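Local coordinates for acetyl-CoA hydrolase/transferase family protein (Porphyromonas gingivalis, PDB 2NVV) that probably cleaves acetyl-CoA or passes its coenzyme A to another acid, as an acetyl-CoA hydrolase/transferase, and binds zinc, at residues P32-A37 / I156-D161; A38-A43 / G69-A74; L112-Y117 / P176-A181; F14-D19 / A152-V157. All blocks are in the same frame, centred on the assembly; numbering follows the deposited sequence.

Contact 1: P32-A37 / I156-D161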
loop_
_atom_site.group_PDB
_atom_site.type_symbol
_atom_site.label_atom_id
_atom_site.label_comp_id
_atom_site.label_asym_id
_atom_site.label_seq_id
_atom_site.Cartn_x
_atom_site.Cartn_y
_atom_site.Cartn_z
ATOM N N PRO A 32 -15.085 -8.543 24.865
ATOM C CA PRO A 32 -16.075 -8.653 25.933
ATOM C C PRO A 32 -17.192 -9.571 25.412
ATOM O O PRO A 32 -17.517 -9.526 24.226
ATOM C CB PRO A 32 -16.518 -7.203 26.131
ATOM C CG PRO A 32 -16.323 -6.602 24.768
ATOM C CD PRO A 32 -14.985 -7.153 24.393
ATOM N N LYS A 33 -17.771 -10.392 26.291
ATOM C CA LYS A 33 -18.801 -11.346 25.886
ATOM C C LYS A 33 -20.179 -11.241 26.553
ATOM O O LYS A 33 -21.143 -11.862 26.089
ATOM C CB LYS A 33 -18.265 -12.761 26.103
ATOM C CG LYS A 33 -16.960 -13.037 25.411
ATOM C CD LYS A 33 -16.299 -14.281 25.979
ATOM C CE LYS A 33 -14.999 -14.606 25.249
ATOM N NZ LYS A 33 -13.959 -13.571 25.437
ATOM N N VAL A 34 -20.291 -10.471 27.630
ATOM C CA VAL A 34 -21.577 -10.379 28.311
ATOM C C VAL A 34 -22.205 -8.973 28.348
ATOM O O VAL A 34 -23.431 -8.823 28.336
ATOM C CB VAL A 34 -21.458 -10.964 29.750
ATOM C CG1 VAL A 34 -20.770 -9.976 30.658
ATOM C CG2 VAL A 34 -22.831 -11.339 30.287
ATOM N N VAL A 35 -21.376 -7.942 28.364
ATOM C CA VAL A 35 -21.911 -6.596 28.390
ATOM C C VAL A 35 -22.563 -6.174 27.069
ATOM O O VAL A 35 -23.663 -5.620 27.066
ATOM C CB VAL A 35 -20.828 -5.572 28.781
ATOM C CG1 VAL A 35 -21.385 -4.144 28.656
ATOM C CG2 VAL A 35 -20.380 -5.831 30.209
ATOM N N PRO A 36 -21.892 -6.417 25.924
ATOM C CA PRO A 36 -22.523 -6.010 24.660
ATOM C C PRO A 36 -23.946 -6.553 24.456
ATOM O O PRO A 36 -24.783 -5.901 23.826
ATOM C CB PRO A 36 -21.530 -6.492 23.596
ATOM C CG PRO A 36 -20.696 -7.513 24.305
ATOM C CD PRO A 36 -20.548 -6.967 25.683
ATOM N N ALA A 37 -24.225 -7.733 25.001
ATOM C CA ALA A 37 -25.550 -8.323 24.887
ATOM C C ALA A 37 -26.536 -7.532 25.751
ATOM O O ALA A 37 -27.708 -7.378 25.393
ATOM C CB ALA A 37 -25.511 -9.779 25.332
ATOM N N ILE A 156 -15.379 0.051 30.856
ATOM C CA ILE A 156 -16.165 -1.024 31.446
ATOM C C ILE A 156 -15.339 -2.296 31.330
ATOM O O ILE A 156 -15.135 -2.811 30.235
ATOM C CB ILE A 156 -17.505 -1.233 30.705
ATOM C CG1 ILE A 156 -18.392 0.008 30.862
ATOM C CG2 ILE A 156 -18.198 -2.475 31.242
ATOM C CD1 ILE A 156 -19.714 -0.086 30.117
ATOM N N VAL A 157 -14.856 -2.793 32.461
ATOM C CA VAL A 157 -14.038 -4.004 32.485
ATOM C C VAL A 157 -14.821 -5.299 32.733
ATOM O O VAL A 157 -15.791 -5.334 33.493
ATOM C CB VAL A 157 -12.933 -3.901 33.552
ATOM C CG1 VAL A 157 -12.041 -5.137 33.497
ATOM C CG2 VAL A 157 -12.131 -2.620 33.343
ATOM N N GLU A 158 -14.366 -6.363 32.089
ATOM C CA GLU A 158 -14.980 -7.678 32.186
ATOM C C GLU A 158 -13.875 -8.645 32.634
ATOM O O GLU A 158 -12.989 -8.971 31.854
ATOM C CB GLU A 158 -15.508 -8.048 30.805
ATOM C CG GLU A 158 -16.628 -9.047 30.771
ATOM C CD GLU A 158 -17.312 -9.095 29.411
ATOM O OE1 GLU A 158 -18.136 -8.201 29.102
ATOM O OE2 GLU A 158 -17.008 -10.025 28.642
ATOM N N LEU A 159 -13.929 -9.081 33.892
ATOM C CA LEU A 159 -12.923 -9.981 34.470
ATOM C C LEU A 159 -13.254 -11.457 34.238
ATOM O O LEU A 159 -14.059 -12.041 34.970
ATOM C CB LEU A 159 -12.817 -9.730 35.971
ATOM C CG LEU A 159 -11.448 -9.691 36.659
ATOM C CD1 LEU A 159 -11.662 -9.853 38.148
ATOM C CD2 LEU A 159 -10.538 -10.781 36.155
ATOM N N ASN A 160 -12.610 -12.061 33.241
ATOM C CA ASN A 160 -12.860 -13.459 32.893
ATOM C C ASN A 160 -12.139 -14.489 33.767
ATOM O O ASN A 160 -10.924 -14.469 33.908
ATOM C CB ASN A 160 -12.486 -13.698 31.432
ATOM C CG ASN A 160 -13.210 -14.879 30.836
ATOM O OD1 ASN A 160 -13.516 -15.843 31.530
ATOM N ND2 ASN A 160 -13.480 -14.818 29.539
ATOM N N ASP A 161 -12.916 -15.399 34.337
ATOM C CA ASP A 161 -12.426 -16.485 35.188
ATOM C C ASP A 161 -11.413 -17.394 34.490
ATOM O O ASP A 161 -10.409 -17.784 35.064
ATOM C CB ASP A 161 -13.602 -17.369 35.609
ATOM C CG ASP A 161 -13.982 -17.183 37.043
ATOM O OD1 ASP A 161 -13.114 -17.427 37.904
ATOM O OD2 ASP A 161 -15.139 -16.796 37.315
#

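Contact 2: A38-A43 / G69-A74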
loop_
_atom_site.group_PDB
_atom_site.type_symbol
_atom_site.label_atom_id
_atom_site.label_comp_id
_atom_site.label_asym_id
_atom_site.label_seq_id
_atom_site.Cartn_x
_atom_site.Cartn_y
_atom_site.Cartn_z
ATOM N N ALA A 38 -26.056 -7.039 26.890
ATOM C CA ALA A 38 -26.881 -6.252 27.802
ATOM C C ALA A 38 -27.176 -4.881 27.186
ATOM O O ALA A 38 -28.190 -4.258 27.501
ATOM C CB ALA A 38 -26.175 -6.088 29.123
ATOM N N ILE A 39 -26.280 -4.414 26.319
ATOM C CA ILE A 39 -26.459 -3.137 25.633
ATOM C C ILE A 39 -27.563 -3.351 24.613
ATOM O O ILE A 39 -28.428 -2.499 24.424
ATOM C CB ILE A 39 -25.214 -2.718 24.823
ATOM C CG1 ILE A 39 -23.957 -2.719 25.694
ATOM C CG2 ILE A 39 -25.462 -1.372 24.189
ATOM C CD1 ILE A 39 -23.969 -1.716 26.789
ATOM N N ALA A 40 -27.504 -4.502 23.947
ATOM C CA ALA A 40 -28.481 -4.869 22.937
ATOM C C ALA A 40 -29.890 -4.888 23.510
ATOM O O ALA A 40 -30.807 -4.348 22.897
ATOM C CB ALA A 40 -28.134 -6.222 22.354
ATOM N N LYS A 41 -30.066 -5.516 24.673
ATOM C CA LYS A 41 -31.384 -5.579 25.318
ATOM C C LYS A 41 -31.859 -4.139 25.479
ATOM O O LYS A 41 -32.950 -3.757 25.044
ATOM C CB LYS A 41 -31.283 -6.199 26.711
ATOM C CG LYS A 41 -30.496 -7.491 26.806
ATOM C CD LYS A 41 -31.317 -8.701 26.413
ATOM C CE LYS A 41 -30.537 -9.980 26.716
ATOM N NZ LYS A 41 -31.277 -11.200 26.293
ATOM N N ARG A 42 -31.002 -3.360 26.126
ATOM C CA ARG A 42 -31.231 -1.957 26.412
ATOM C C ARG A 42 -31.567 -1.184 25.141
ATOM O O ARG A 42 -32.445 -0.327 25.141
ATOM C CB ARG A 42 -29.971 -1.408 27.072
ATOM C CG ARG A 42 -29.999 0.018 27.533
ATOM C CD ARG A 42 -28.643 0.356 28.138
ATOM N NE ARG A 42 -28.481 1.783 28.392
ATOM C CZ ARG A 42 -29.161 2.454 29.309
ATOM N NH1 ARG A 42 -30.052 1.822 30.061
ATOM N NH2 ARG A 42 -28.939 3.751 29.480
ATOM N N ALA A 43 -30.874 -1.504 24.055
ATOM C CA ALA A 43 -31.084 -0.838 22.775
ATOM C C ALA A 43 -32.451 -1.178 22.213
ATOM O O ALA A 43 -33.165 -0.308 21.724
ATOM C CB ALA A 43 -29.995 -1.253 21.787
ATOM N N GLY A 69 -22.870 -9.784 16.346
ATOM C CA GLY A 69 -24.112 -10.487 16.100
ATOM C C GLY A 69 -25.284 -9.933 16.882
ATOM O O GLY A 69 -26.274 -9.482 16.303
ATOM N N VAL A 70 -25.174 -9.963 18.203
ATOM C CA VAL A 70 -26.246 -9.471 19.050
ATOM C C VAL A 70 -26.548 -7.983 18.782
ATOM O O VAL A 70 -27.715 -7.575 18.735
ATOM C CB VAL A 70 -25.904 -9.698 20.550
ATOM C CG1 VAL A 70 -24.740 -8.815 20.976
ATOM C CG2 VAL A 70 -27.126 -9.430 21.395
ATOM N N LEU A 71 -25.501 -7.185 18.586
ATOM C CA LEU A 71 -25.664 -5.759 18.341
ATOM C C LEU A 71 -26.333 -5.499 16.996
ATOM O O LEU A 71 -27.133 -4.572 16.853
ATOM C CB LEU A 71 -24.301 -5.062 18.411
ATOM C CG LEU A 71 -23.976 -4.178 19.634
ATOM C CD1 LEU A 71 -24.993 -4.380 20.759
ATOM C CD2 LEU A 71 -22.552 -4.481 20.115
ATOM N N ALA A 72 -26.007 -6.326 16.011
ATOM C CA ALA A 72 -26.582 -6.196 14.681
ATOM C C ALA A 72 -28.046 -6.629 14.690
ATOM O O ALA A 72 -28.878 -5.989 14.067
ATOM C CB ALA A 72 -25.790 -7.045 13.686
ATOM N N GLN A 73 -28.355 -7.725 15.385
ATOM C CA GLN A 73 -29.726 -8.216 15.467
ATOM C C GLN A 73 -30.569 -7.169 16.182
ATOM O O GLN A 73 -31.771 -7.059 15.953
ATOM C CB GLN A 73 -29.791 -9.535 16.243
ATOM C CG GLN A 73 -29.004 -10.675 15.639
ATOM C CD GLN A 73 -29.174 -11.985 16.409
ATOM O OE1 GLN A 73 -29.080 -12.025 17.647
ATOM N NE2 GLN A 73 -29.413 -13.069 15.675
ATOM N N ALA A 74 -29.925 -6.409 17.063
ATOM C CA ALA A 74 -30.586 -5.346 17.821
ATOM C C ALA A 74 -30.727 -4.081 16.977
ATOM O O ALA A 74 -31.385 -3.124 17.387
ATOM C CB ALA A 74 -29.792 -5.032 19.081
#

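Contact 3: L112-Y117 / P176-A181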
loop_
_atom_site.group_PDB
_atom_site.type_symbol
_atom_site.label_atom_id
_atom_site.label_comp_id
_atom_site.label_asym_id
_atom_site.label_seq_id
_atom_site.Cartn_x
_atom_site.Cartn_y
_atom_site.Cartn_z
ATOM N N LEU A 112 -7.034 7.308 15.181
ATOM C CA LEU A 112 -7.978 7.616 16.242
ATOM C C LEU A 112 -7.340 8.737 17.044
ATOM O O LEU A 112 -7.994 9.706 17.402
ATOM C CB LEU A 112 -8.199 6.388 17.126
ATOM C CG LEU A 112 -9.387 5.504 16.733
ATOM C CD1 LEU A 112 -9.329 4.169 17.475
ATOM C CD2 LEU A 112 -10.682 6.254 17.042
ATOM N N ARG A 113 -6.046 8.595 17.313
ATOM C CA ARG A 113 -5.302 9.590 18.062
ATOM C C ARG A 113 -5.226 10.896 17.281
ATOM O O ARG A 113 -5.266 11.971 17.870
ATOM C CB ARG A 113 -3.897 9.069 18.379
ATOM C CG ARG A 113 -3.884 7.805 19.231
ATOM C CD ARG A 113 -2.539 7.611 19.909
ATOM N NE ARG A 113 -1.458 7.416 18.945
ATOM C CZ ARG A 113 -1.078 6.243 18.456
ATOM N NH1 ARG A 113 -0.084 6.193 17.580
ATOM N NH2 ARG A 113 -1.680 5.124 18.849
ATOM N N TYR A 114 -5.122 10.800 15.959
ATOM C CA TYR A 114 -5.059 11.976 15.089
ATOM C C TYR A 114 -6.395 12.726 15.087
ATOM O O TYR A 114 -6.472 13.872 14.655
ATOM C CB TYR A 114 -4.712 11.569 13.645
ATOM C CG TYR A 114 -3.346 10.944 13.484
ATOM C CD1 TYR A 114 -2.411 10.988 14.519
ATOM C CD2 TYR A 114 -2.974 10.325 12.286
ATOM C CE1 TYR A 114 -1.135 10.427 14.367
ATOM C CE2 TYR A 114 -1.702 9.767 12.126
ATOM C CZ TYR A 114 -0.791 9.823 13.173
ATOM O OH TYR A 114 0.460 9.278 13.036
ATOM N N GLY A 115 -7.442 12.057 15.559
ATOM C CA GLY A 115 -8.758 12.656 15.621
ATOM C C GLY A 115 -9.573 12.453 14.359
ATOM O O GLY A 115 -10.628 13.083 14.196
ATOM N N PHE A 116 -9.100 11.577 13.468
ATOM C CA PHE A 116 -9.793 11.328 12.206
ATOM C C PHE A 116 -11.221 10.809 12.366
ATOM O O PHE A 116 -12.094 11.113 11.556
ATOM C CB PHE A 116 -8.979 10.371 11.344
ATOM C CG PHE A 116 -7.694 10.958 10.837
ATOM C CD1 PHE A 116 -7.381 12.295 11.071
ATOM C CD2 PHE A 116 -6.784 10.175 10.127
ATOM C CE1 PHE A 116 -6.179 12.843 10.605
ATOM C CE2 PHE A 116 -5.575 10.720 9.655
ATOM C CZ PHE A 116 -5.278 12.057 9.899
ATOM N N TYR A 117 -11.454 10.012 13.401
ATOM C CA TYR A 117 -12.780 9.477 13.686
ATOM C C TYR A 117 -13.048 10.118 15.026
ATOM O O TYR A 117 -12.164 10.178 15.871
ATOM C CB TYR A 117 -12.744 7.944 13.800
ATOM C CG TYR A 117 -11.974 7.291 12.666
ATOM C CD1 TYR A 117 -10.704 6.733 12.885
ATOM C CD2 TYR A 117 -12.483 7.287 11.365
ATOM C CE1 TYR A 117 -9.966 6.192 11.841
ATOM C CE2 TYR A 117 -11.754 6.752 10.317
ATOM C CZ TYR A 117 -10.496 6.206 10.555
ATOM O OH TYR A 117 -9.764 5.683 9.505
ATOM N N PRO A 176 3.209 4.655 20.165
ATOM C CA PRO A 176 4.350 5.533 19.896
ATOM C C PRO A 176 3.918 6.993 19.975
ATOM O O PRO A 176 2.729 7.296 19.985
ATOM C CB PRO A 176 4.745 5.143 18.481
ATOM C CG PRO A 176 3.407 4.927 17.850
ATOM C CD PRO A 176 2.629 4.150 18.905
ATOM N N LEU A 177 4.886 7.898 20.045
ATOM C CA LEU A 177 4.564 9.313 20.057
ATOM C C LEU A 177 4.006 9.558 18.656
ATOM O O LEU A 177 4.197 8.743 17.756
ATOM C CB LEU A 177 5.831 10.143 20.291
ATOM C CG LEU A 177 6.213 10.570 21.714
ATOM C CD1 LEU A 177 5.529 9.705 22.746
ATOM C CD2 LEU A 177 7.741 10.504 21.865
ATOM N N ASP A 178 3.306 10.664 18.462
ATOM C CA ASP A 178 2.747 10.956 17.157
ATOM C C ASP A 178 3.518 12.089 16.492
ATOM O O ASP A 178 4.180 12.888 17.157
ATOM C CB ASP A 178 1.267 11.307 17.298
ATOM C CG ASP A 178 0.426 10.112 17.724
ATOM O OD1 ASP A 178 -0.543 10.293 18.494
ATOM O OD2 ASP A 178 0.737 8.986 17.279
ATOM N N PRO A 179 3.465 12.165 15.158
ATOM C CA PRO A 179 4.201 13.249 14.500
ATOM C C PRO A 179 3.849 14.625 15.046
ATOM O O PRO A 179 2.725 14.870 15.474
ATOM C CB PRO A 179 3.849 13.073 13.013
ATOM C CG PRO A 179 2.602 12.237 13.014
ATOM C CD PRO A 179 2.791 11.299 14.172
ATOM N N PRO A 180 4.808 15.555 15.014
ATOM C CA PRO A 180 6.164 15.362 14.495
ATOM C C PRO A 180 7.163 14.791 15.502
ATOM O O PRO A 180 8.366 14.934 15.313
ATOM C CB PRO A 180 6.545 16.767 14.073
ATOM C CG PRO A 180 5.968 17.580 15.209
ATOM C CD PRO A 180 4.599 16.960 15.419
ATOM N N ALA A 181 6.677 14.136 16.552
ATOM C CA ALA A 181 7.555 13.602 17.590
ATOM C C ALA A 181 7.809 12.092 17.581
ATOM O O ALA A 181 8.483 11.573 18.456
ATOM C CB ALA A 181 7.018 14.006 18.950
#

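Contact 4: F14-D19 / A152-V157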
loop_
_atom_site.group_PDB
_atom_site.type_symbol
_atom_site.label_atom_id
_atom_site.label_comp_id
_atom_site.label_asym_id
_atom_site.label_seq_id
_atom_site.Cartn_x
_atom_site.Cartn_y
_atom_site.Cartn_z
ATOM N N PHE A 14 -24.145 2.590 31.257
ATOM C CA PHE A 14 -23.125 3.598 30.992
ATOM C C PHE A 14 -22.945 3.851 29.497
ATOM O O PHE A 14 -22.141 4.700 29.096
ATOM C CB PHE A 14 -21.786 3.188 31.597
ATOM C CG PHE A 14 -21.772 3.183 33.098
ATOM C CD1 PHE A 14 -22.184 2.060 33.816
ATOM C CD2 PHE A 14 -21.354 4.308 33.803
ATOM C CE1 PHE A 14 -22.179 2.060 35.209
ATOM C CE2 PHE A 14 -21.346 4.316 35.195
ATOM C CZ PHE A 14 -21.759 3.191 35.897
ATOM N N VAL A 15 -23.684 3.108 28.676
ATOM C CA VAL A 15 -23.624 3.269 27.227
ATOM C C VAL A 15 -24.935 3.906 26.796
ATOM O O VAL A 15 -26.016 3.409 27.123
ATOM C CB VAL A 15 -23.450 1.910 26.505
ATOM C CG1 VAL A 15 -23.479 2.112 25.001
ATOM C CG2 VAL A 15 -22.137 1.256 26.927
ATOM N N HIS A 16 -24.837 5.013 26.065
ATOM C CA HIS A 16 -26.023 5.733 25.618
ATOM C C HIS A 16 -26.094 5.829 24.102
ATOM O O HIS A 16 -25.106 5.598 23.405
ATOM C CB HIS A 16 -26.021 7.128 26.222
ATOM C CG HIS A 16 -25.667 7.147 27.672
ATOM N ND1 HIS A 16 -26.560 6.804 28.664
ATOM C CD2 HIS A 16 -24.503 7.436 28.299
ATOM C CE1 HIS A 16 -25.964 6.882 29.839
ATOM N NE2 HIS A 16 -24.713 7.262 29.645
ATOM N N HIS A 17 -27.270 6.169 23.592
ATOM C CA HIS A 17 -27.450 6.289 22.160
ATOM C C HIS A 17 -26.464 7.307 21.620
ATOM O O HIS A 17 -26.209 8.338 22.252
ATOM C CB HIS A 17 -28.878 6.725 21.837
ATOM C CG HIS A 17 -29.057 7.200 20.430
ATOM N ND1 HIS A 17 -29.392 8.502 20.121
ATOM C CD2 HIS A 17 -28.911 6.558 19.247
ATOM C CE1 HIS A 17 -29.447 8.641 18.807
ATOM N NE2 HIS A 17 -29.158 7.476 18.254
ATOM N N ASN A 18 -25.903 7.003 20.455
ATOM C CA ASN A 18 -24.950 7.883 19.788
ATOM C C ASN A 18 -23.557 7.898 20.413
ATOM O O ASN A 18 -22.693 8.665 19.993
ATOM C CB ASN A 18 -25.497 9.304 19.734
ATOM C CG ASN A 18 -25.108 10.022 18.461
ATOM O OD1 ASN A 18 -25.492 9.610 17.362
ATOM N ND2 ASN A 18 -24.337 11.109 18.599
ATOM N N ASP A 19 -23.339 7.064 21.421
ATOM C CA ASP A 19 -22.026 6.976 22.036
ATOM C C ASP A 19 -21.157 6.161 21.094
ATOM O O ASP A 19 -21.653 5.302 20.373
ATOM C CB ASP A 19 -22.078 6.239 23.380
ATOM C CG ASP A 19 -22.368 7.152 24.558
ATOM O OD1 ASP A 19 -22.220 8.392 24.433
ATOM O OD2 ASP A 19 -22.730 6.618 25.631
ATOM N N ALA A 152 -10.901 6.762 25.693
ATOM C CA ALA A 152 -12.249 6.650 26.266
ATOM C C ALA A 152 -12.489 7.488 27.504
ATOM O O ALA A 152 -11.596 7.664 28.323
ATOM C CB ALA A 152 -12.571 5.189 26.574
ATOM N N ASP A 153 -13.712 7.999 27.633
ATOM C CA ASP A 153 -14.109 8.798 28.783
ATOM C C ASP A 153 -14.288 7.871 29.990
ATOM O O ASP A 153 -13.941 8.220 31.121
ATOM C CB ASP A 153 -15.432 9.504 28.499
ATOM C CG ASP A 153 -15.274 10.715 27.605
ATOM O OD1 ASP A 153 -16.305 11.179 27.067
ATOM O OD2 ASP A 153 -14.137 11.214 27.452
ATOM N N ARG A 154 -14.847 6.692 29.743
ATOM C CA ARG A 154 -15.061 5.714 30.803
ATOM C C ARG A 154 -14.806 4.306 30.288
ATOM O O ARG A 154 -14.996 4.021 29.102
ATOM C CB ARG A 154 -16.477 5.839 31.371
ATOM C CG ARG A 154 -17.542 6.001 30.318
ATOM C CD ARG A 154 -18.904 6.331 30.924
ATOM N NE ARG A 154 -19.935 6.396 29.888
ATOM C CZ ARG A 154 -19.999 7.342 28.963
ATOM N NH1 ARG A 154 -19.095 8.309 28.951
ATOM N NH2 ARG A 154 -20.941 7.311 28.031
ATOM N N ILE A 155 -14.356 3.433 31.187
ATOM C CA ILE A 155 -14.033 2.055 30.835
ATOM C C ILE A 155 -14.860 1.036 31.588
ATOM O O ILE A 155 -15.031 1.138 32.799
ATOM C CB ILE A 155 -12.548 1.756 31.107
ATOM C CG1 ILE A 155 -11.672 2.697 30.277
ATOM C CG2 ILE A 155 -12.239 0.298 30.792
ATOM C CD1 ILE A 155 -10.201 2.595 30.581
ATOM N N ILE A 156 -15.379 0.051 30.856
ATOM C CA ILE A 156 -16.165 -1.024 31.446
ATOM C C ILE A 156 -15.339 -2.296 31.330
ATOM O O ILE A 156 -15.135 -2.811 30.235
ATOM C CB ILE A 156 -17.505 -1.233 30.705
ATOM C CG1 ILE A 156 -18.392 0.008 30.862
ATOM C CG2 ILE A 156 -18.198 -2.475 31.242
ATOM C CD1 ILE A 156 -19.714 -0.086 30.117
ATOM N N VAL A 157 -14.856 -2.793 32.461
ATOM C CA VAL A 157 -14.038 -4.004 32.485
ATOM C C VAL A 157 -14.821 -5.299 32.733
ATOM O O VAL A 157 -15.791 -5.334 33.493
ATOM C CB VAL A 157 -12.933 -3.901 33.552
ATOM C CG1 VAL A 157 -12.041 -5.137 33.497
ATOM C CG2 VAL A 157 -12.131 -2.620 33.343
#

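Contact 1: P32-A37 / I156-D161
The carboxylate of E158 meets the backbone N-H groups of K33, V34 and V35, just where the chain turns into helix 35-47. The main bond runs nearly straight (169°) from K33 N to E158 OE2, at a doubtfully short 2.5 Å. V35 N reaches E158 OE1 more weakly, at 3.3 Å, and V34 N lies between the two oxygens with weak bonds to both. N-H groups at the start of a helix lack carbonyl partners from a preceding turn, and a buried carboxylate supplies them; their partial positive charge would in turn be expected to favour the ionised glutamate. Glutamate has the length for this task: CG stands anti to the backbone N (chi1 -156°) and the next bond is extended, carrying the acid from the strand to the helix start. The ammonium group of K33 stays apart from this acid and forms a salt bridge with E126, which also accepts from N160 ND2.

Aliphatic carbons enclose the acid: P32 CB and V34 CG1 each lie 3.5 Å from E158 OE1. The apolar pair proper is V35 CG2 with I156 CG2, at 4.1 Å. Strand 154-160 runs between strands 122-127 and 206-212 of the parallel sheet. I124 lies against P32, V35 and I156, T212 against V34 and E158, and helix 65-73 covers P32 and P36 through L67.

Contact 2: A38-A43 / G69-A74
A40 meets V70, L71 and A74 with its single methyl group, which carries most of the contact between helices 35-47 and 65-73. Its CB lies 3.5 Å from V70 CG2, 3.9 Å from A74 CB and 4.0 Å from L71 CD1, so three apolar groups spaced along one face of the second helix gather round one small knob. V70 presents CG2 because that branch stands anti to its backbone N, while L71 starts off to one side and brings its CD1 methyl back toward A40. The CD1 methyl also comes to 4.4 Å from I39 CB, although the rest of I39 leads off toward V15 and A12. Alanines at 40 and 74 let the backbones come close: the CA atoms of A40 and L71 are 5.5 Å apart, and the short helical segments run almost parallel (5°) with their axes 8.8 Å apart at closest approach.

The other faces are different in kind. K41 and Q73 are exposed and take no part, and R42 sends its side chain away to the loop before strand 20-23. Parallel helices side by side are what successive beta-alpha-beta crossovers produce: helix 35-47 joins strands 20-23 and 55-58, and helix 65-73 joins strands 55-58 and 77-81, all neighbours in one parallel sheet of Rossmann-like type. Since what meets is methyl groups and the CB of I39, shape and the hydrophobic effect hold the helices together here, without directional bonds from side chain to side chain.

Contact 3: L112-Y117 / P176-A181
The guanidinium of R113 and the carboxylate of D178 lie edge to edge in nearly one plane (5° between them), the acid meeting the NE and NH1 side of the arginine. R113 NE donates to D178 OD1 at 3.1 Å and R113 NH1 to D178 OD2 at 2.9 Å, both on syn lone pairs; a longer NE bond to OD2 makes the fork complete. The ring of Y114 turns its edge to the same acid, CE1 lying 3.7 Å from D178 CG, with ring and carboxylate planes steeply inclined (79°). One face of the F116 ring is taken by Y114 CB, while the Y114 ring stacks on Y387 of the second subunit.

These groups fan out from the end of helix 108-113, which closes in a Schellman motif: G115 takes a positive phi (89°), a conformation that suits glycine, and G115 N bonds back to L112 O. Arginine suits the last turn because a bend at chi3 lets it embrace the acid side-on and still reach others; its NH2 forms salt bridges with E175 and E334. D178 OD2 has a further partner in R182, so two arginines share this aspartate. The prolines of loop 176-181 border these groups: P176 CD lies 3.6 Å from R113 NH1, and P179 CD packs 4.0 Å from Y114 CZ, while P179 also touches L345 of the second subunit.

Contact 4: F14-D19 / A152-V157
R154 of strand 154-160 grips the carbonyl oxygen of F14 with two nitrogens and reaches on to D19. Its NE donates to F14 O at 2.9 Å, in the carbonyl plane on a lone pair, and NH2 to the same oxygen at 3.1 Å, nearly in line with the C=O bond. The first torsion places CG between the backbone N and the carbonyl carbon (chi1 44°), and an extended chain from CG to NE then spans the gap to the loop, a span that the length of arginine suits. At its far end NH2 also makes a salt bridge with D19 OD2 (3.1 Å), the two flat groups being strongly tilted (64°), and passes the edge of the H16 ring 3.6 Å from CD2. That aspartate oxygen serves the loop as well: H16 N donates to it at 2.7 Å from above the carboxylate plane. This bond, with that from D19 N to H16 O, closes the type II turn from H16 to D19, whose third position is N18, a residue type that tolerates the positive phi found there.

Two residues on, I156 points to the same side and closes the apolar half. Its CD1 lies 4.1 Å from F14 CB and 4.2 Å from V15 CG2, so a branched aliphatic chain packs against the loop beside the arginine. V207 of strand 206-212 touches F14, R154 and I156, V122 and I124 of strand 122-127 flank R154 and I156 in turn, and V15 leans on I39 of helix 35-47, while the turn leads into strand 20-23.

In the fold
Contacts 1, 2 and 4 form one cluster on helix 35-47 and its sheet, their centres 13 to 15 Å apart. Contacts 1 and 4 share I156 and V157 of strand 154-160. Contact 2 continues the helix that contact 1 starts, with P36 O 3.4 Å from L71 CD1. Contact 2 meets contact 4 through a probable hydrogen bond from R42 NE to V15 O (3.2 Å) and through I39 CD1 against V15 CG2. Contact 3 stands apart, its centre 22 Å from that of contact 4 and about 32 Å from that of contact 2, and faces the second subunit. All four lie away from the zinc site and the predicted coenzyme A and thioester residues.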